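Local coordinates for ABC transporter binding protein AcbH (Actinoplanes, PDB 3OO8) that binds beta-D-galactopyranose as the extracellular solute receptor of a bacterial ABC transporter, at residues V143-S149 with P277-V283; K238-G242 with Q388-D392. The protein carries 2 engineered substitutions. All coordinates share one frame; numbering follows the deposited sequence.

Interaction 1: residues V143-S149 with P277-V283; sequences VVFYNKS and PDLDFFV
Val144 and Phe282 form a hydrogen-bonded pair in the antiparallel ladder that joins strand 134-147 to strand 279-282, part of the central sheet of a class 2 solute-binding protein. Val144 CB lies over the face of the Phe282 ring, 3.9 Å from its centroid, in a CH-pi contact, and Val144 CG1 meets Phe282 CZ at 3.5 Å. On the same side of the sheet the Tyr146 ring runs alongside Asp280, its plane only 13° from that of the carboxylate. Phe145 and Phe281 occupy the other side and point the same way. The edge of Phe281 is turned toward the face of Phe145 in an offset edge-to-face pair, with planes at 62°, while Val143 CG2 covers one face of Phe281.

Where the strand gives way to helix 148-154, the Asp278 carboxylate grips Ser149 twice, each time on a syn side: OD1 accepts from Ser149 N at 2.7 Å and OD2 from Ser149 OG at 2.6 Å. With an alanine at Asp278 both acceptors are gone, which would probably leave the backbone N-H of Ser149 without its mate and its hydroxyl free to turn. Lys148 bends at chi3 (-70°) and brings NZ to Pro277 O, 3.0 Å away. A water in the plane of the Tyr146 ring accepts from Tyr146 OH at 2.8 Å and donates to Phe281 O, also at 2.8 Å.

Interaction 2: residues K238-G242 with Q388-D392; sequences KGANG and QQFID
Asn241 reaches across to the last turn of helix 377-392, where its side chain sits among Gln388, Ile391 and Asp392. This one residue carries most of the contact, and here the packing is close: Asn241 CG lies 3.9 Å from Gln388 CG and 3.8 Å from Asp392 OD1. The flat groups are turned sharply against each other. The Asn241 amide stands almost perpendicular to the Asp392 carboxylate, with planes 87° apart, and at 70° to the amide of Gln388. The oxygen and nitrogen of the Asn241 amide are probably exchanged in the model; with the group turned back, its nitrogen may donate to Gln388 O or to Asp392 OD1. Such a donor would suit a flank that offers a carbonyl and a carboxylate together. Gln388 O already accepts the helical bond from Asp392 N, at 2.9 Å.

The arrangement is a short 3-10 turn, residues 240-242, docked against the side of the last turn of an alpha helix, and it ties the loop between helices 220-232 and 245-253 to helix 377-392 in one lobe of the two-lobed solute-binding fold. On the inner side the fit is looser. A chi1 of -70° puts Ile391 CG1 beside the backbone N and leaves CG2 anti to it, directed at the turn, but Ala240 CB comes no nearer to Ile391 CG2 than 4.5 Å. Phe182 touches both of these side chains. Asp184 serves both segments, since its carbonyl oxygen accepts from Gln388 NE2 and its backbone is hydrogen-bonded to that of Ala240. Asp392 lies on the outer, solvent side, with its carboxylate leaning toward Asn241.

Overall arrangement
The two contacts illustrate how chemistry follows place. Interaction 1 is a continuous, partly buried sheet pairing, in which backbone bonds set the register and aromatic and valine side chains pack on both sides; polar groups include Asp280 and Tyr146 within the ladder, and Asp278, Lys148 and Ser149 where a helix begins. Interaction 2 is a surface contact of loop on helix, with about a quarter of the buried area (197 against 824 Å²), no clear hydrogen bond across it and one asparagine doing most of the work. The centres of interactions 1 and 2 are 25 Å apart. Interaction 1 lies nearer the galactose site: the side chain of Val143 is about 6 Å from that of Trp142, against about 11 Å for Ile391.

Interaction 1: residues V143-S149 with P277-V283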
loop_
_atom_site.group_PDB
_atom_site.type_symbol
_atom_site.label_atom_id
_atom_site.label_comp_id
_atom_site.label_asym_id
_atom_site.label_seq_id
_atom_site.Cartn_x
_atom_site.Cartn_y
_atom_site.Cartn_z
ATOM N N VAL A 143 6.929 -1.599 6.191
ATOM C CA VAL A 143 7.501 -2.396 7.276
ATOM C C VAL A 143 8.758 -1.664 7.773
ATOM O O VAL A 143 9.118 -0.638 7.224
ATOM C CB VAL A 143 7.922 -3.831 6.757
ATOM C CG1 VAL A 143 6.681 -4.713 6.555
ATOM C CG2 VAL A 143 8.644 -3.755 5.424
ATOM N N VAL A 144 9.371 -2.171 8.845
ATOM C CA VAL A 144 10.535 -1.501 9.479
ATOM C C VAL A 144 11.816 -2.172 8.979
ATOM O O VAL A 144 12.074 -3.361 9.234
ATOM C CB VAL A 144 10.507 -1.698 11.027
ATOM C CG1 VAL A 144 11.665 -0.909 11.631
ATOM C CG2 VAL A 144 9.175 -1.275 11.672
ATOM N N PHE A 145 12.654 -1.388 8.310
ATOM C CA PHE A 145 13.908 -1.899 7.728
ATOM C C PHE A 145 15.058 -1.671 8.678
ATOM O O PHE A 145 14.988 -0.775 9.494
ATOM C CB PHE A 145 14.177 -1.165 6.412
ATOM C CG PHE A 145 13.219 -1.567 5.342
ATOM C CD1 PHE A 145 13.502 -2.651 4.506
ATOM C CD2 PHE A 145 12.057 -0.832 5.150
ATOM C CE1 PHE A 145 12.601 -3.077 3.534
ATOM C CE2 PHE A 145 11.126 -1.231 4.156
ATOM C CZ PHE A 145 11.411 -2.350 3.349
ATOM N N TYR A 146 16.036 -2.568 8.599
ATOM C CA TYR A 146 17.251 -2.464 9.432
ATOM C C TYR A 146 18.384 -3.178 8.713
ATOM O O TYR A 146 18.186 -3.840 7.709
ATOM C CB TYR A 146 17.012 -3.117 10.786
ATOM C CG TYR A 146 16.785 -4.609 10.752
ATOM C CD1 TYR A 146 17.813 -5.495 11.038
ATOM C CD2 TYR A 146 15.534 -5.137 10.419
ATOM C CE1 TYR A 146 17.600 -6.866 11.017
ATOM C CE2 TYR A 146 15.304 -6.511 10.392
ATOM C CZ TYR A 146 16.350 -7.377 10.700
ATOM O OH TYR A 146 16.168 -8.741 10.699
ATOM N N ASN A 147 19.608 -2.994 9.214
ATOM C CA ASN A 147 20.766 -3.698 8.649
ATOM C C ASN A 147 21.101 -4.927 9.521
ATOM O O ASN A 147 21.330 -4.798 10.736
ATOM C CB ASN A 147 21.965 -2.737 8.699
ATOM C CG ASN A 147 21.777 -1.543 7.797
ATOM O OD1 ASN A 147 21.810 -0.392 8.241
ATOM N ND2 ASN A 147 21.557 -1.807 6.536
ATOM N N LYS A 148 21.156 -6.099 8.897
ATOM C CA LYS A 148 21.378 -7.354 9.635
ATOM C C LYS A 148 22.707 -7.356 10.376
ATOM O O LYS A 148 22.775 -7.761 11.544
ATOM C CB LYS A 148 21.342 -8.542 8.692
ATOM C CG LYS A 148 19.925 -8.868 8.229
ATOM C CD LYS A 148 19.923 -10.000 7.201
ATOM C CE LYS A 148 20.506 -9.570 5.896
ATOM N NZ LYS A 148 20.258 -10.618 4.850
ATOM N N SER A 149 23.745 -6.909 9.675
ATOM C CA SER A 149 25.075 -6.842 10.289
ATOM C C SER A 149 25.124 -6.000 11.572
ATOM O O SER A 149 25.868 -6.323 12.520
ATOM C CB SER A 149 26.101 -6.359 9.257
ATOM O OG SER A 149 25.931 -4.978 8.966
ATOM N N PRO A 277 22.315 -6.662 0.188
ATOM C CA PRO A 277 22.387 -7.935 0.896
ATOM C C PRO A 277 22.245 -7.834 2.424
ATOM O O PRO A 277 21.828 -8.794 3.059
ATOM C CB PRO A 277 23.799 -8.420 0.547
ATOM C CG PRO A 277 23.992 -7.906 -0.832
ATOM C CD PRO A 277 23.435 -6.505 -0.768
ATOM N N ASP A 278 22.588 -6.692 3.010
ATOM C CA ASP A 278 22.521 -6.518 4.457
ATOM C C ASP A 278 21.138 -6.025 4.910
ATOM O O ASP A 278 20.867 -5.946 6.097
ATOM C CB ASP A 278 23.611 -5.511 4.882
ATOM C CG ASP A 278 23.977 -5.579 6.375
ATOM O OD1 ASP A 278 23.870 -6.657 6.999
ATOM O OD2 ASP A 278 24.413 -4.537 6.929
ATOM N N LEU A 279 20.276 -5.687 3.968
ATOM C CA LEU A 279 18.969 -5.124 4.321
ATOM C C LEU A 279 17.946 -6.215 4.671
ATOM O O LEU A 279 17.848 -7.222 3.967
ATOM C CB LEU A 279 18.450 -4.288 3.145
ATOM C CG LEU A 279 17.175 -3.486 3.448
ATOM C CD1 LEU A 279 17.425 -2.521 4.586
ATOM C CD2 LEU A 279 16.756 -2.741 2.211
ATOM N N ASP A 280 17.216 -6.028 5.770
ATOM C CA ASP A 280 16.129 -6.930 6.129
ATOM C C ASP A 280 15.022 -6.051 6.705
ATOM O O ASP A 280 15.138 -4.805 6.770
ATOM C CB ASP A 280 16.621 -7.944 7.178
ATOM C CG ASP A 280 15.848 -9.253 7.176
ATOM O OD1 ASP A 280 14.692 -9.319 6.724
ATOM O OD2 ASP A 280 16.423 -10.261 7.662
ATOM N N PHE A 281 13.927 -6.679 7.109
ATOM C CA PHE A 281 12.868 -5.907 7.758
ATOM C C PHE A 281 12.090 -6.752 8.718
ATOM O O PHE A 281 12.212 -7.984 8.725
ATOM C CB PHE A 281 11.885 -5.289 6.753
ATOM C CG PHE A 281 11.084 -6.300 5.950
ATOM C CD1 PHE A 281 9.890 -6.804 6.449
ATOM C CD2 PHE A 281 11.477 -6.643 4.651
ATOM C CE1 PHE A 281 9.117 -7.698 5.705
ATOM C CE2 PHE A 281 10.710 -7.522 3.897
ATOM C CZ PHE A 281 9.543 -8.057 4.407
ATOM N N PHE A 282 11.379 -6.072 9.609
ATOM C CA PHE A 282 10.394 -6.742 10.454
ATOM C C PHE A 282 9.089 -5.965 10.397
ATOM O O PHE A 282 9.086 -4.780 10.091
ATOM C CB PHE A 282 10.896 -6.988 11.893
ATOM C CG PHE A 282 11.341 -5.731 12.643
ATOM C CD1 PHE A 282 10.393 -4.929 13.274
ATOM C CD2 PHE A 282 12.677 -5.380 12.724
ATOM C CE1 PHE A 282 10.751 -3.811 13.967
ATOM C CE2 PHE A 282 13.042 -4.238 13.410
ATOM C CZ PHE A 282 12.075 -3.453 14.041
ATOM N N VAL A 283 7.953 -6.643 10.610
ATOM C CA VAL A 283 6.701 -5.899 10.638
ATOM C C VAL A 283 6.604 -5.010 11.875
ATOM O O VAL A 283 7.181 -5.296 12.934
ATOM C CB VAL A 283 5.467 -6.837 10.497
ATOM C CG1 VAL A 283 5.666 -7.700 9.278
ATOM C CG2 VAL A 283 5.251 -7.727 11.731
HETATM O O HOH W 1 13.615 -9.753 10.372
#

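Interaction 2: residues K238-G242 with Q388-D392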
loop_
_atom_site.group_PDB
_atom_site.type_symbol
_atom_site.label_atom_id
_atom_site.label_comp_id
_atom_site.label_asym_id
_atom_site.label_seq_id
_atom_site.Cartn_x
_atom_site.Cartn_y
_atom_site.Cartn_z
ATOM N N LYS A 238 15.358 13.804 14.421
ATOM C CA LYS A 238 14.979 15.220 14.465
ATOM C C LYS A 238 15.066 15.895 13.099
ATOM O O LYS A 238 15.688 15.384 12.180
ATOM C CB LYS A 238 15.841 15.965 15.499
ATOM C CG LYS A 238 15.497 15.541 16.939
ATOM C CD LYS A 238 16.322 16.274 18.019
ATOM C CE LYS A 238 16.060 17.780 18.015
ATOM N NZ LYS A 238 16.994 18.497 18.931
ATOM N N GLY A 239 14.405 17.043 12.951
ATOM C CA GLY A 239 14.435 17.746 11.678
ATOM C C GLY A 239 13.712 17.027 10.553
ATOM O O GLY A 239 14.031 17.206 9.369
ATOM N N ALA A 240 12.717 16.218 10.919
ATOM C CA ALA A 240 12.022 15.408 9.923
ATOM C C ALA A 240 11.271 16.180 8.839
ATOM O O ALA A 240 11.272 15.762 7.682
ATOM C CB ALA A 240 11.091 14.387 10.602
ATOM N N ASN A 241 10.619 17.284 9.215
ATOM C CA ASN A 241 9.834 18.047 8.255
ATOM C C ASN A 241 10.673 18.686 7.159
ATOM O O ASN A 241 10.147 19.048 6.120
ATOM C CB ASN A 241 8.901 19.069 8.925
ATOM C CG ASN A 241 7.663 18.414 9.552
ATOM O OD1 ASN A 241 7.068 18.944 10.502
ATOM N ND2 ASN A 241 7.288 17.243 9.034
ATOM N N GLY A 242 11.976 18.807 7.404
ATOM C CA GLY A 242 12.889 19.352 6.413
ATOM C C GLY A 242 13.659 18.299 5.626
ATOM O O GLY A 242 14.458 18.634 4.749
ATOM N N GLN A 388 2.196 17.147 9.810
ATOM C CA GLN A 388 3.441 17.927 9.917
ATOM C C GLN A 388 3.372 18.859 11.110
ATOM O O GLN A 388 4.357 19.028 11.850
ATOM C CB GLN A 388 3.708 18.716 8.641
ATOM C CG GLN A 388 4.323 17.864 7.538
ATOM C CD GLN A 388 4.410 18.579 6.224
ATOM O OE1 GLN A 388 3.664 19.528 5.958
ATOM N NE2 GLN A 388 5.317 18.123 5.376
ATOM N N GLN A 389 2.189 19.419 11.336
ATOM C CA GLN A 389 1.983 20.305 12.479
ATOM C C GLN A 389 2.180 19.528 13.799
ATOM O O GLN A 389 2.841 20.007 14.729
ATOM C CB GLN A 389 0.613 20.989 12.361
ATOM C CG GLN A 389 0.351 22.048 13.415
ATOM C CD GLN A 389 -0.921 22.845 13.140
ATOM O OE1 GLN A 389 -1.642 22.584 12.168
ATOM N NE2 GLN A 389 -1.213 23.809 14.016
ATOM N N PHE A 390 1.676 18.294 13.859
ATOM C CA PHE A 390 1.892 17.440 15.022
ATOM C C PHE A 390 3.387 17.139 15.239
ATOM O O PHE A 390 3.915 17.249 16.346
ATOM C CB PHE A 390 1.117 16.114 14.897
ATOM C CG PHE A 390 1.475 15.123 15.966
ATOM C CD1 PHE A 390 0.954 15.233 17.256
ATOM C CD2 PHE A 390 2.372 14.086 15.705
ATOM C CE1 PHE A 390 1.302 14.307 18.259
ATOM C CE2 PHE A 390 2.732 13.182 16.705
ATOM C CZ PHE A 390 2.203 13.279 17.974
ATOM N N ILE A 391 4.069 16.729 14.173
ATOM C CA ILE A 391 5.490 16.435 14.224
ATOM C C ILE A 391 6.259 17.636 14.753
ATOM O O ILE A 391 7.154 17.447 15.565
ATOM C CB ILE A 391 6.015 15.995 12.852
ATOM C CG1 ILE A 391 5.464 14.600 12.513
ATOM C CG2 ILE A 391 7.566 16.016 12.808
ATOM C CD1 ILE A 391 5.572 14.217 11.055
ATOM N N ASP A 392 5.914 18.850 14.299
ATOM C CA ASP A 392 6.578 20.081 14.781
ATOM C C ASP A 392 6.411 20.343 16.283
ATOM O O ASP A 392 7.295 20.925 16.929
ATOM C CB ASP A 392 6.017 21.292 14.033
ATOM C CG ASP A 392 6.608 21.461 12.647
ATOM O OD1 ASP A 392 7.724 20.958 12.409
ATOM O OD2 ASP A 392 5.957 22.129 11.804
#